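Local coordinates for protein aminotransferase, class IV (Brucella abortus, PDB 4TVI) that probably transfers the amino group of leucine, isoleucine or valine to 2-oxoglutarate, with pyridoxal 5'-phosphate as its cofactor, at residues G61-D66 and R123-A128; G159-T164 and K198-A203; E227-V232 and H258-K263; S280-I285 and R301-Y306. All coordinates share one frame; numbering follows the deposited sequence.

Contact 1: residues G61-D66 and R123-A128; sequences GSLVFD and RPMYWA
Leu63 leans against Trp127 where the chain from 61-66 runs in beside strand 123-128 in the opposite direction. Its CB sits 3.8 Å from Trp127 CB; the two side chains then run side by side, pointing the same way. The first torsion sets CG opposite the backbone N (chi1 -172°), and this carries CG to within 3.4 Å of Tyr126 O. From there the branches part: CD1 reaches Trp127 CE3, obliquely to the indole, at 4.0 Å, while CD2 goes to Met125 CG at 4.2 Å.

The backbones are pinned by a reciprocal pair between Val64 and Tyr126: Val64 N gives to Tyr126 O at 2.8 Å, and Tyr126 N gives back to Val64 O. Asp66 N adds a third bond, to Pro124 O. At the other end Ala128 N donates to Ser62 OG, 3.2 Å away, so a side chain extends the pairing to a residue that precedes the strand; Gln56 also holds that hydroxyl. Phe65 and Met125 form a non-hydrogen-bonded pair, with Phe65 CB 3.8 Å from Met125 CG. Val64 CG2 comes to Tyr126 CB at 3.6 Å, on the face that helix 78-91 packs against.

Arg123 NE makes a weak hydrogen bond to Met125 SD, but its NH2 is bound to Ala53 O of the second subunit, whose Trp59 meets both Arg123 and Phe65. The pairing is that of the outermost strand, within this chain, of an antiparallel five-stranded sheet, its Phe65-Met125 face turned to the subunit interface of a class IV aminotransferase.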
loop_
_atom_site.group_PDB
_atom_site.type_symbol
_atom_site.label_atom_id
_atom_site.label_comp_id
_atom_site.label_asym_id
_atom_site.label_seq_id
_atom_site.Cartn_x
_atom_site.Cartn_y
_atom_site.Cartn_z
ATOM N N GLY A 61 5.698 2.533 -0.449
ATOM C CA GLY A 61 4.971 1.273 -0.407
ATOM C C GLY A 61 5.350 0.067 -1.253
ATOM O O GLY A 61 4.491 -0.749 -1.567
ATOM N N SER A 62 6.622 -0.092 -1.589
ATOM C CA SER A 62 6.997 -1.128 -2.551
ATOM C C SER A 62 7.248 -2.530 -1.967
ATOM O O SER A 62 7.577 -3.450 -2.711
ATOM C CB SER A 62 8.242 -0.680 -3.321
ATOM O OG SER A 62 9.339 -0.481 -2.440
ATOM N N LEU A 63 7.058 -2.716 -0.663
ATOM C CA LEU A 63 7.409 -3.999 -0.041
ATOM C C LEU A 63 6.432 -5.127 -0.384
ATOM O O LEU A 63 5.209 -4.959 -0.327
ATOM C CB LEU A 63 7.506 -3.862 1.484
ATOM C CG LEU A 63 8.057 -5.084 2.249
ATOM C CD1 LEU A 63 8.913 -4.657 3.456
ATOM C CD2 LEU A 63 6.941 -6.015 2.712
ATOM N N VAL A 64 6.991 -6.278 -0.742
ATOM C CA VAL A 64 6.209 -7.493 -0.936
ATOM C C VAL A 64 6.620 -8.521 0.105
ATOM O O VAL A 64 7.705 -8.426 0.685
ATOM C CB VAL A 64 6.404 -8.090 -2.333
ATOM C CG1 VAL A 64 5.951 -7.103 -3.384
ATOM C CG2 VAL A 64 7.859 -8.462 -2.548
ATOM N N PHE A 65 5.763 -9.510 0.332
ATOM C CA PHE A 65 6.044 -10.527 1.331
ATOM C C PHE A 65 5.385 -11.846 0.965
ATOM O O PHE A 65 4.526 -11.897 0.087
ATOM C CB PHE A 65 5.563 -10.063 2.708
ATOM C CG PHE A 65 4.068 -10.015 2.845
ATOM C CD1 PHE A 65 3.348 -8.929 2.368
ATOM C CD2 PHE A 65 3.379 -11.056 3.452
ATOM C CE1 PHE A 65 1.970 -8.880 2.494
ATOM C CE2 PHE A 65 2.000 -11.016 3.580
ATOM C CZ PHE A 65 1.293 -9.926 3.101
ATOM N N ASP A 66 5.790 -12.916 1.638
ATOM C CA ASP A 66 5.065 -14.173 1.537
ATOM C C ASP A 66 4.975 -14.804 2.916
ATOM O O ASP A 66 5.312 -14.170 3.923
ATOM C CB ASP A 66 5.727 -15.120 0.537
ATOM C CG ASP A 66 4.711 -15.930 -0.249
ATOM O OD1 ASP A 66 4.113 -16.857 0.336
ATOM O OD2 ASP A 66 4.504 -15.629 -1.448
ATOM N N ARG A 123 8.335 -15.458 7.039
ATOM C CA ARG A 123 7.953 -14.357 6.154
ATOM C C ARG A 123 9.146 -13.750 5.414
ATOM O O ARG A 123 9.898 -12.956 5.980
ATOM C CB ARG A 123 7.224 -13.249 6.930
ATOM C CG ARG A 123 6.771 -12.075 6.030
ATOM C CD ARG A 123 5.959 -11.022 6.787
ATOM N NE ARG A 123 6.725 -10.408 7.870
ATOM C CZ ARG A 123 6.528 -10.669 9.158
ATOM N NH1 ARG A 123 5.584 -11.527 9.518
ATOM N NH2 ARG A 123 7.272 -10.072 10.085
ATOM N N PRO A 124 9.327 -14.131 4.139
ATOM C CA PRO A 124 10.290 -13.470 3.252
ATOM C C PRO A 124 9.785 -12.093 2.828
ATOM O O PRO A 124 8.581 -11.936 2.628
ATOM C CB PRO A 124 10.369 -14.409 2.042
ATOM C CG PRO A 124 9.667 -15.665 2.454
ATOM C CD PRO A 124 8.666 -15.265 3.477
ATOM N N MET A 125 10.681 -11.119 2.690
ATOM C CA MET A 125 10.274 -9.766 2.311
ATOM C C MET A 125 11.272 -9.104 1.357
ATOM O O MET A 125 12.482 -9.167 1.566
ATOM C CB MET A 125 10.099 -8.900 3.559
ATOM C CG MET A 125 8.912 -9.286 4.429
ATOM S SD MET A 125 8.830 -8.345 5.967
ATOM C CE MET A 125 10.330 -8.896 6.779
ATOM N N TYR A 126 10.745 -8.480 0.309
ATOM C CA TYR A 126 11.529 -7.689 -0.635
ATOM C C TYR A 126 10.985 -6.267 -0.670
ATOM O O TYR A 126 9.777 -6.072 -0.545
ATOM C CB TYR A 126 11.460 -8.255 -2.050
ATOM C CG TYR A 126 12.299 -9.470 -2.360
ATOM C CD1 TYR A 126 13.685 -9.433 -2.275
ATOM C CD2 TYR A 126 11.702 -10.634 -2.818
ATOM C CE1 TYR A 126 14.451 -10.546 -2.597
ATOM C CE2 TYR A 126 12.452 -11.740 -3.141
ATOM C CZ TYR A 126 13.827 -11.696 -3.029
ATOM O OH TYR A 126 14.567 -12.812 -3.359
ATOM N N TRP A 127 11.862 -5.287 -0.869
ATOM C CA TRP A 127 11.447 -3.890 -0.974
ATOM C C TRP A 127 12.536 -3.042 -1.633
ATOM O O TRP A 127 13.698 -3.444 -1.694
ATOM C CB TRP A 127 11.108 -3.329 0.405
ATOM C CG TRP A 127 12.319 -3.144 1.280
ATOM C CD1 TRP A 127 13.062 -2.005 1.426
ATOM C CD2 TRP A 127 12.931 -4.135 2.117
ATOM N NE1 TRP A 127 14.095 -2.226 2.309
ATOM C CE2 TRP A 127 14.039 -3.526 2.744
ATOM C CE3 TRP A 127 12.652 -5.478 2.395
ATOM C CZ2 TRP A 127 14.861 -4.210 3.640
ATOM C CZ3 TRP A 127 13.474 -6.159 3.287
ATOM C CH2 TRP A 127 14.566 -5.523 3.896
ATOM N N ALA A 128 12.166 -1.861 -2.110
ATOM C CA ALA A 128 13.143 -0.959 -2.712
ATOM C C ALA A 128 13.659 0.041 -1.689
ATOM O O ALA A 128 12.875 0.643 -0.955
ATOM C CB ALA A 128 12.541 -0.229 -3.900
#

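Contact 2: residues G159-T164 and K198-A203; sequences GFTITT and KGFHNA
Thr163 makes the widest contact here, standing over the ring of Phe200. Its CB lies 3.9 Å from the Phe200 ring centroid, 25° off the normal, a CH-pi contact over the face. A chi1 of -179° swings OG1 away from the backbone N, and the hydroxyl reaches Lys198 NZ at 3.1 Å; Asp289 also bonds it. The same ammonium donates to Thr164 O, 3.0 Å away, arriving from above the carbonyl plane.

Thr161 and His201 grip each other twice. Thr161 N donates to His201 ND1 at 3.0 Å, so this ring nitrogen serves as an acceptor, and His201 N donates to Thr161 OG1 at 3.2 Å. The imidazole thus stands in for a backbone acceptor before regular pairing begins. Beyond it Thr163 N bonds to Asn202 O, while the bond from Asn202 N to Thr161 O is weak. Asn202 CB meets Phe160 CE2 at 3.6 Å.

Gly199, with positive phi, closes helix 185-198 in a Schellman motif and turns the chain into strand 202-206. Strands 160-164 and 202-206 are parallel neighbours in a beta-alpha-beta crossover, whose connection carries the cofactor-bound Lys180; strand 281-288 flanks 160-164 on its other edge.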
loop_
_atom_site.group_PDB
_atom_site.type_symbol
_atom_site.label_atom_id
_atom_site.label_comp_id
_atom_site.label_asym_id
_atom_site.label_seq_id
_atom_site.Cartn_x
_atom_site.Cartn_y
_atom_site.Cartn_z
ATOM N N GLY A 159 -12.281 -21.858 14.867
ATOM C CA GLY A 159 -13.123 -21.316 13.814
ATOM C C GLY A 159 -13.506 -19.868 14.058
ATOM O O GLY A 159 -13.452 -19.397 15.193
ATOM N N PHE A 160 -13.898 -19.163 12.999
ATOM C CA PHE A 160 -14.310 -17.767 13.122
ATOM C C PHE A 160 -15.587 -17.452 12.344
ATOM O O PHE A 160 -16.041 -18.244 11.517
ATOM C CB PHE A 160 -13.179 -16.831 12.678
ATOM C CG PHE A 160 -12.760 -17.008 11.244
ATOM C CD1 PHE A 160 -11.781 -17.927 10.905
ATOM C CD2 PHE A 160 -13.324 -16.238 10.239
ATOM C CE1 PHE A 160 -11.384 -18.084 9.585
ATOM C CE2 PHE A 160 -12.932 -16.390 8.919
ATOM C CZ PHE A 160 -11.964 -17.316 8.592
ATOM N N THR A 161 -16.159 -16.284 12.623
ATOM C CA THR A 161 -17.407 -15.861 12.007
ATOM C C THR A 161 -17.171 -14.814 10.926
ATOM O O THR A 161 -16.152 -14.115 10.931
ATOM C CB THR A 161 -18.375 -15.278 13.049
ATOM O OG1 THR A 161 -17.803 -14.099 13.629
ATOM C CG2 THR A 161 -18.659 -16.303 14.142
ATOM N N ILE A 162 -18.118 -14.708 10.000
ATOM C CA ILE A 162 -18.022 -13.719 8.934
ATOM C C ILE A 162 -19.288 -12.886 8.792
ATOM O O ILE A 162 -20.379 -13.291 9.197
ATOM C CB ILE A 162 -17.725 -14.370 7.563
ATOM C CG1 ILE A 162 -18.776 -15.430 7.230
ATOM C CG2 ILE A 162 -16.333 -14.991 7.546
ATOM C CD1 ILE A 162 -18.623 -16.015 5.839
ATOM N N THR A 163 -19.116 -11.710 8.203
ATOM C CA THR A 163 -20.223 -10.854 7.814
ATOM C C THR A 163 -19.828 -10.237 6.483
ATOM O O THR A 163 -18.746 -10.516 5.962
ATOM C CB THR A 163 -20.516 -9.754 8.862
ATOM O OG1 THR A 163 -21.624 -8.948 8.433
ATOM C CG2 THR A 163 -19.297 -8.873 9.050
ATOM N N THR A 164 -20.701 -9.416 5.921
ATOM C CA THR A 164 -20.379 -8.719 4.690
ATOM C C THR A 164 -19.614 -7.449 5.011
ATOM O O THR A 164 -19.574 -7.015 6.163
ATOM C CB THR A 164 -21.637 -8.375 3.886
ATOM O OG1 THR A 164 -22.553 -7.671 4.729
ATOM C CG2 THR A 164 -22.300 -9.647 3.377
ATOM N N LYS A 198 -19.074 -4.845 13.805
ATOM C CA LYS A 198 -20.399 -5.446 13.685
ATOM C C LYS A 198 -20.524 -6.708 14.523
ATOM O O LYS A 198 -21.593 -7.310 14.589
ATOM C CB LYS A 198 -20.725 -5.762 12.223
ATOM C CG LYS A 198 -20.774 -4.532 11.332
ATOM C CD LYS A 198 -21.587 -4.786 10.078
ATOM C CE LYS A 198 -20.871 -5.665 9.091
ATOM N NZ LYS A 198 -21.741 -5.925 7.911
ATOM N N GLY A 199 -19.433 -7.087 15.181
ATOM C CA GLY A 199 -19.436 -8.220 16.086
ATOM C C GLY A 199 -19.028 -9.532 15.444
ATOM O O GLY A 199 -19.439 -10.600 15.897
ATOM N N PHE A 200 -18.210 -9.454 14.395
ATOM C CA PHE A 200 -17.724 -10.645 13.699
ATOM C C PHE A 200 -16.207 -10.600 13.537
ATOM O O PHE A 200 -15.611 -9.528 13.595
ATOM C CB PHE A 200 -18.407 -10.777 12.340
ATOM C CG PHE A 200 -19.906 -10.868 12.430
ATOM C CD1 PHE A 200 -20.686 -9.725 12.447
ATOM C CD2 PHE A 200 -20.532 -12.103 12.513
ATOM C CE1 PHE A 200 -22.061 -9.808 12.541
ATOM C CE2 PHE A 200 -21.906 -12.194 12.607
ATOM C CZ PHE A 200 -22.672 -11.044 12.621
ATOM N N HIS A 201 -15.587 -11.759 13.330
ATOM C CA HIS A 201 -14.130 -11.838 13.244
ATOM C C HIS A 201 -13.601 -11.342 11.911
ATOM O O HIS A 201 -12.519 -10.767 11.834
ATOM C CB HIS A 201 -13.641 -13.276 13.438
ATOM C CG HIS A 201 -13.995 -13.869 14.761
ATOM N ND1 HIS A 201 -15.027 -14.769 14.920
ATOM C CD2 HIS A 201 -13.442 -13.709 15.986
ATOM C CE1 HIS A 201 -15.103 -15.128 16.188
ATOM N NE2 HIS A 201 -14.150 -14.501 16.856
ATOM N N ASN A 202 -14.362 -11.599 10.857
ATOM C CA ASN A 202 -13.840 -11.465 9.510
ATOM C C ASN A 202 -14.952 -11.089 8.544
ATOM O O ASN A 202 -16.123 -11.031 8.928
ATOM C CB ASN A 202 -13.161 -12.779 9.092
ATOM C CG ASN A 202 -12.067 -12.579 8.057
ATOM O OD1 ASN A 202 -12.193 -11.761 7.151
ATOM N ND2 ASN A 202 -10.973 -13.320 8.204
ATOM N N ALA A 203 -14.584 -10.825 7.296
ATOM C CA ALA A 203 -15.557 -10.410 6.296
ATOM C C ALA A 203 -15.500 -11.309 5.067
ATOM O O ALA A 203 -14.430 -11.780 4.687
ATOM C CB ALA A 203 -15.328 -8.958 5.905
#

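Contact 3: residues E227-V232 and H258-K263; sequences EVFTPV and HETTLK
Strand 227-231 and strand 258-260 meet as parallel neighbours, the two outer arms of a beta-alpha-beta unit whose linking helix is 241-252. Their axes approach to 4.9 Å and run 31° apart.

Backbone bonds come first. His258 N donates to Val228 O at 2.8 Å, and Thr230 N returns to His258 O at 3.0 Å, so His258 is held through both its peptide groups. Thr260 N then goes to Thr230 O, and Val232 N to Thr260 O at 2.9 Å; in this last bond, where the strand gives way to loop, the donor sits well above the carbonyl plane.

Apolar contacts occur on both faces. Leu262 CD1 lies by the Thr230-Pro231 peptide and comes within 3.8 Å of Pro231 CD, the two side chains crossing at about a right angle. On the opposite face Thr230 CG2 runs alongside Glu259 CG at 3.9 Å, under helix 241-252, where Arg243 takes the Glu259 carboxylate in a salt bridge.

The aromatic pair is Phe229 and His258, side by side with planes 44° apart; Phe229 CE2 touches His258 CD2 at 3.5 Å, and Arg224 makes a cation-pi contact with the phenyl ring. At the far end a polar bond finishes the row: His258 NE2 donates nearly straight (165°) to Glu227 OE2, 2.9 Å away, in the imidazole plane but from above the plane of the carboxylate.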
loop_
_atom_site.group_PDB
_atom_site.type_symbol
_atom_site.label_atom_id
_atom_site.label_comp_id
_atom_site.label_asym_id
_atom_site.label_seq_id
_atom_site.Cartn_x
_atom_site.Cartn_y
_atom_site.Cartn_z
ATOM N N GLU A 227 -20.488 -31.439 -2.129
ATOM C CA GLU A 227 -19.556 -30.884 -3.102
ATOM C C GLU A 227 -18.889 -29.637 -2.537
ATOM O O GLU A 227 -19.481 -28.918 -1.737
ATOM C CB GLU A 227 -20.274 -30.536 -4.404
ATOM C CG GLU A 227 -20.833 -31.724 -5.164
ATOM C CD GLU A 227 -21.321 -31.328 -6.545
ATOM O OE1 GLU A 227 -22.308 -30.565 -6.629
ATOM O OE2 GLU A 227 -20.716 -31.774 -7.541
ATOM N N VAL A 228 -17.649 -29.389 -2.944
ATOM C CA VAL A 228 -16.929 -28.202 -2.506
ATOM C C VAL A 228 -16.937 -27.144 -3.605
ATOM O O VAL A 228 -16.683 -27.450 -4.772
ATOM C CB VAL A 228 -15.481 -28.538 -2.113
ATOM C CG1 VAL A 228 -14.725 -27.285 -1.697
ATOM C CG2 VAL A 228 -15.471 -29.568 -0.991
ATOM N N PHE A 229 -17.250 -25.908 -3.224
ATOM C CA PHE A 229 -17.227 -24.771 -4.142
ATOM C C PHE A 229 -16.289 -23.695 -3.605
ATOM O O PHE A 229 -16.248 -23.439 -2.403
ATOM C CB PHE A 229 -18.631 -24.180 -4.345
ATOM C CG PHE A 229 -19.620 -25.136 -4.969
ATOM C CD1 PHE A 229 -20.286 -26.078 -4.194
ATOM C CD2 PHE A 229 -19.895 -25.078 -6.328
ATOM C CE1 PHE A 229 -21.202 -26.950 -4.767
ATOM C CE2 PHE A 229 -20.813 -25.949 -6.906
ATOM C CZ PHE A 229 -21.466 -26.883 -6.125
ATOM N N THR A 230 -15.538 -23.072 -4.505
ATOM C CA THR A 230 -14.628 -21.999 -4.145
ATOM C C THR A 230 -14.545 -21.020 -5.315
ATOM O O THR A 230 -14.631 -21.437 -6.474
ATOM C CB THR A 230 -13.227 -22.545 -3.783
ATOM O OG1 THR A 230 -12.417 -21.501 -3.228
ATOM C CG2 THR A 230 -12.534 -23.123 -5.002
ATOM N N PRO A 231 -14.408 -19.717 -5.016
ATOM C CA PRO A 231 -14.348 -18.699 -6.071
ATOM C C PRO A 231 -13.300 -19.001 -7.132
ATOM O O PRO A 231 -12.155 -19.323 -6.802
ATOM C CB PRO A 231 -13.986 -17.425 -5.307
ATOM C CG PRO A 231 -14.565 -17.637 -3.959
ATOM C CD PRO A 231 -14.424 -19.112 -3.675
ATOM N N VAL A 232 -13.693 -18.900 -8.397
ATOM C CA VAL A 232 -12.747 -19.086 -9.485
ATOM C C VAL A 232 -11.751 -17.931 -9.435
ATOM O O VAL A 232 -12.147 -16.772 -9.261
ATOM C CB VAL A 232 -13.452 -19.151 -10.868
ATOM C CG1 VAL A 232 -14.297 -17.907 -11.118
ATOM C CG2 VAL A 232 -12.439 -19.343 -11.988
ATOM N N HIS A 258 -15.447 -27.457 -7.233
ATOM C CA HIS A 258 -15.786 -26.597 -8.359
ATOM C C HIS A 258 -15.240 -25.190 -8.159
ATOM O O HIS A 258 -15.579 -24.511 -7.191
ATOM C CB HIS A 258 -17.299 -26.551 -8.566
ATOM C CG HIS A 258 -17.920 -27.896 -8.803
ATOM N ND1 HIS A 258 -17.590 -28.688 -9.882
ATOM C CD2 HIS A 258 -18.868 -28.575 -8.115
ATOM C CE1 HIS A 258 -18.296 -29.805 -9.840
ATOM N NE2 HIS A 258 -19.083 -29.760 -8.779
ATOM N N GLU A 259 -14.389 -24.766 -9.088
ATOM C CA GLU A 259 -13.888 -23.398 -9.117
ATOM C C GLU A 259 -14.744 -22.568 -10.054
ATOM O O GLU A 259 -14.552 -22.585 -11.270
ATOM C CB GLU A 259 -12.432 -23.365 -9.555
ATOM C CG GLU A 259 -11.522 -24.131 -8.622
ATOM C CD GLU A 259 -10.090 -24.110 -9.094
ATOM O OE1 GLU A 259 -9.437 -23.052 -8.944
ATOM O OE2 GLU A 259 -9.631 -25.143 -9.632
ATOM N N THR A 260 -15.692 -21.846 -9.475
ATOM C CA THR A 260 -16.719 -21.184 -10.252
ATOM C C THR A 260 -17.034 -19.811 -9.675
ATOM O O THR A 260 -16.522 -19.439 -8.617
ATOM C CB THR A 260 -18.004 -22.022 -10.288
ATOM O OG1 THR A 260 -18.932 -21.439 -11.206
ATOM C CG2 THR A 260 -18.627 -22.076 -8.903
ATOM N N THR A 261 -17.876 -19.061 -10.374
ATOM C CA THR A 261 -18.283 -17.749 -9.896
ATOM C C THR A 261 -19.321 -17.931 -8.794
ATOM O O THR A 261 -20.347 -18.577 -8.995
ATOM C CB THR A 261 -18.854 -16.887 -11.033
ATOM O OG1 THR A 261 -17.838 -16.658 -12.019
ATOM C CG2 THR A 261 -19.368 -15.550 -10.500
ATOM N N LEU A 262 -19.038 -17.383 -7.618
ATOM C CA LEU A 262 -19.948 -17.509 -6.488
ATOM C C LEU A 262 -20.416 -16.149 -5.981
ATOM O O LEU A 262 -19.650 -15.184 -5.950
ATOM C CB LEU A 262 -19.282 -18.287 -5.351
ATOM C CG LEU A 262 -18.847 -19.724 -5.645
ATOM C CD1 LEU A 262 -17.954 -20.237 -4.520
ATOM C CD2 LEU A 262 -20.049 -20.644 -5.842
ATOM N N LYS A 263 -21.682 -16.077 -5.590
ATOM C CA LYS A 263 -22.234 -14.867 -5.004
ATOM C C LYS A 263 -22.448 -15.047 -3.504
ATOM O O LYS A 263 -22.295 -16.149 -2.979
ATOM C CB LYS A 263 -23.550 -14.488 -5.696
ATOM C CG LYS A 263 -23.364 -14.023 -7.136
ATOM C CD LYS A 263 -24.653 -13.474 -7.734
ATOM C CE LYS A 263 -25.209 -12.337 -6.892
ATOM N NZ LYS A 263 -24.202 -11.259 -6.665
#

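Contact 4: residues S280-I285 and R301-Y306; sequences SKVVPI and RARALY
This is a helix laid against a strand: helix 297-310, close to the chain's C-terminus, packs on strand 281-288 of the large mixed sheet. The local axes come to 8.2 Å and run nearly antiparallel, and the contact is buried.

Val282 and Arg303 form its centre. The two side chains slide past each other in opposite directions, with Val282 CB 3.8 Å from Arg303 CB. Leaving the helix trans to its N (chi1 -175°), the Arg303 side chain stays extended as far as NE and carries its guanidinium past the valine to the strand backbone. There NH1 donates to Val282 O at 2.9 Å, in the plane of that carbonyl and on a lone pair, and more weakly to Ser280 O at 3.0 Å. The two oxygens lie at the ends of a gamma turn centred on Lys281, which has positive phi and in which Val282 N bonds to Ser280 O at 2.7 Å.

One helical turn on, Tyr306 offers a ring face to Lys281. Lys281 CB lies over that face, 4.2 Å from the ring centroid; the chain then bends at chi2 and follows the ring outward, bringing CE to 3.4 Å from Tyr306 OH. The ammonium beyond it bonds to Asn278 O.

Arg303 NH2 has a salt bridge to Glu156, which probably offsets its charge in this buried place. NH1 meets the carbonyls of the turn's first and last residues, the first of them weakly, so one buried cation joins the helix to the strand with polar partners on both backbone and carboxylate.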
loop_
_atom_site.group_PDB
_atom_site.type_symbol
_atom_site.label_atom_id
_atom_site.label_comp_id
_atom_site.label_asym_id
_atom_site.label_seq_id
_atom_site.Cartn_x
_atom_site.Cartn_y
_atom_site.Cartn_z
ATOM N N SER A 280 -2.687 -21.407 9.359
ATOM C CA SER A 280 -3.332 -22.564 9.983
ATOM C C SER A 280 -3.864 -23.575 8.961
ATOM O O SER A 280 -4.552 -24.534 9.327
ATOM C CB SER A 280 -4.469 -22.105 10.897
ATOM O OG SER A 280 -3.977 -21.347 11.990
ATOM N N LYS A 281 -3.543 -23.337 7.690
ATOM C CA LYS A 281 -3.846 -24.246 6.581
ATOM C C LYS A 281 -5.341 -24.373 6.289
ATOM O O LYS A 281 -5.797 -23.981 5.222
ATOM C CB LYS A 281 -3.224 -25.623 6.833
ATOM C CG LYS A 281 -1.713 -25.556 7.067
ATOM C CD LYS A 281 -1.016 -24.693 6.009
ATOM C CE LYS A 281 0.491 -24.666 6.224
ATOM N NZ LYS A 281 1.199 -23.715 5.317
ATOM N N VAL A 282 -6.098 -24.959 7.206
ATOM C CA VAL A 282 -7.533 -25.126 6.999
ATOM C C VAL A 282 -8.287 -24.685 8.246
ATOM O O VAL A 282 -8.046 -25.208 9.335
ATOM C CB VAL A 282 -7.893 -26.589 6.649
ATOM C CG1 VAL A 282 -9.400 -26.763 6.547
ATOM C CG2 VAL A 282 -7.232 -27.000 5.345
ATOM N N VAL A 283 -9.175 -23.702 8.094
ATOM C CA VAL A 283 -9.877 -23.128 9.235
ATOM C C VAL A 283 -11.366 -23.026 8.948
ATOM O O VAL A 283 -11.769 -22.458 7.932
ATOM C CB VAL A 283 -9.333 -21.718 9.602
ATOM C CG1 VAL A 283 -10.131 -21.120 10.740
ATOM C CG2 VAL A 283 -7.866 -21.797 9.995
ATOM N N PRO A 284 -12.196 -23.575 9.847
ATOM C CA PRO A 284 -13.649 -23.527 9.663
ATOM C C PRO A 284 -14.219 -22.138 9.905
ATOM O O PRO A 284 -13.708 -21.377 10.729
ATOM C CB PRO A 284 -14.168 -24.504 10.717
ATOM C CG PRO A 284 -13.150 -24.426 11.805
ATOM C CD PRO A 284 -11.824 -24.233 11.109
ATOM N N ILE A 285 -15.269 -21.818 9.170
ATOM C CA ILE A 285 -16.019 -20.611 9.407
ATOM C C ILE A 285 -17.344 -21.035 10.018
ATOM O O ILE A 285 -18.147 -21.718 9.380
ATOM C CB ILE A 285 -16.183 -19.807 8.112
ATOM C CG1 ILE A 285 -14.818 -19.224 7.724
ATOM C CG2 ILE A 285 -17.227 -18.713 8.275
ATOM C CD1 ILE A 285 -14.744 -18.628 6.333
ATOM N N ARG A 301 -12.305 -33.210 6.886
ATOM C CA ARG A 301 -11.644 -34.123 5.959
ATOM C C ARG A 301 -10.559 -33.390 5.182
ATOM O O ARG A 301 -9.449 -33.900 5.017
ATOM C CB ARG A 301 -12.645 -34.752 4.999
ATOM C CG ARG A 301 -12.038 -35.836 4.136
ATOM C CD ARG A 301 -13.064 -36.409 3.172
ATOM N NE ARG A 301 -12.578 -37.621 2.526
ATOM C CZ ARG A 301 -13.237 -38.277 1.578
ATOM N NH1 ARG A 301 -14.417 -37.836 1.157
ATOM N NH2 ARG A 301 -12.715 -39.376 1.050
ATOM N N ALA A 302 -10.895 -32.192 4.707
ATOM C CA ALA A 302 -9.947 -31.343 3.994
ATOM C C ALA A 302 -8.695 -31.121 4.834
ATOM O O ALA A 302 -7.575 -31.301 4.357
ATOM C CB ALA A 302 -10.591 -30.009 3.638
ATOM N N ARG A 303 -8.898 -30.749 6.094
ATOM C CA ARG A 303 -7.792 -30.516 7.010
ATOM C C ARG A 303 -7.013 -31.812 7.236
ATOM O O ARG A 303 -5.782 -31.809 7.256
ATOM C CB ARG A 303 -8.306 -29.943 8.337
ATOM C CG ARG A 303 -7.217 -29.539 9.321
ATOM C CD ARG A 303 -7.806 -28.866 10.557
ATOM N NE ARG A 303 -6.811 -28.697 11.615
ATOM C CZ ARG A 303 -5.985 -27.661 11.719
ATOM N NH1 ARG A 303 -6.032 -26.678 10.830
ATOM N NH2 ARG A 303 -5.109 -27.609 12.717
ATOM N N ALA A 304 -7.731 -32.922 7.373
ATOM C CA ALA A 304 -7.090 -34.215 7.599
ATOM C C ALA A 304 -6.214 -34.591 6.410
ATOM O O ALA A 304 -5.085 -35.054 6.577
ATOM C CB ALA A 304 -8.134 -35.296 7.855
ATOM N N LEU A 305 -6.744 -34.374 5.211
ATOM C CA LEU A 305 -6.026 -34.677 3.979
ATOM C C LEU A 305 -4.765 -33.836 3.849
ATOM O O LEU A 305 -3.737 -34.318 3.378
ATOM C CB LEU A 305 -6.927 -34.447 2.766
ATOM C CG LEU A 305 -8.063 -35.450 2.571
ATOM C CD1 LEU A 305 -9.020 -34.975 1.478
ATOM C CD2 LEU A 305 -7.494 -36.824 2.245
ATOM N N TYR A 306 -4.844 -32.577 4.271
ATOM C CA TYR A 306 -3.686 -31.703 4.196
ATOM C C TYR A 306 -2.581 -32.224 5.109
ATOM O O TYR A 306 -1.422 -32.306 4.706
ATOM C CB TYR A 306 -4.044 -30.263 4.570
ATOM C CG TYR A 306 -2.902 -29.311 4.308
ATOM C CD1 TYR A 306 -1.905 -29.114 5.256
ATOM C CD2 TYR A 306 -2.798 -28.637 3.095
ATOM C CE1 TYR A 306 -0.846 -28.259 5.016
ATOM C CE2 TYR A 306 -1.739 -27.776 2.845
ATOM C CZ TYR A 306 -0.765 -27.594 3.813
ATOM O OH TYR A 306 0.295 -26.746 3.579
#

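Contacts 1 and 4 are buried; contacts 2 and 3 are partly open to solvent. Contact 1 stands apart in the antiparallel sheet, its centre about 28 Å from those of contacts 2 and 4 and about 30 Å from that of contact 3, and it alone reaches the second subunit. The other three share the mixed sheet. Contacts 2 and 4 touch directly, since strands 160-164 and 281-288 are neighbours: Phe160 N lies 3.2 Å from Pro284 O. Contacts 2 and 3 both join parallel strands across a helical crossover, each using a histidine side chain near its margin, whereas contact 4 binds helix to strand through a charged group on backbone carbonyls.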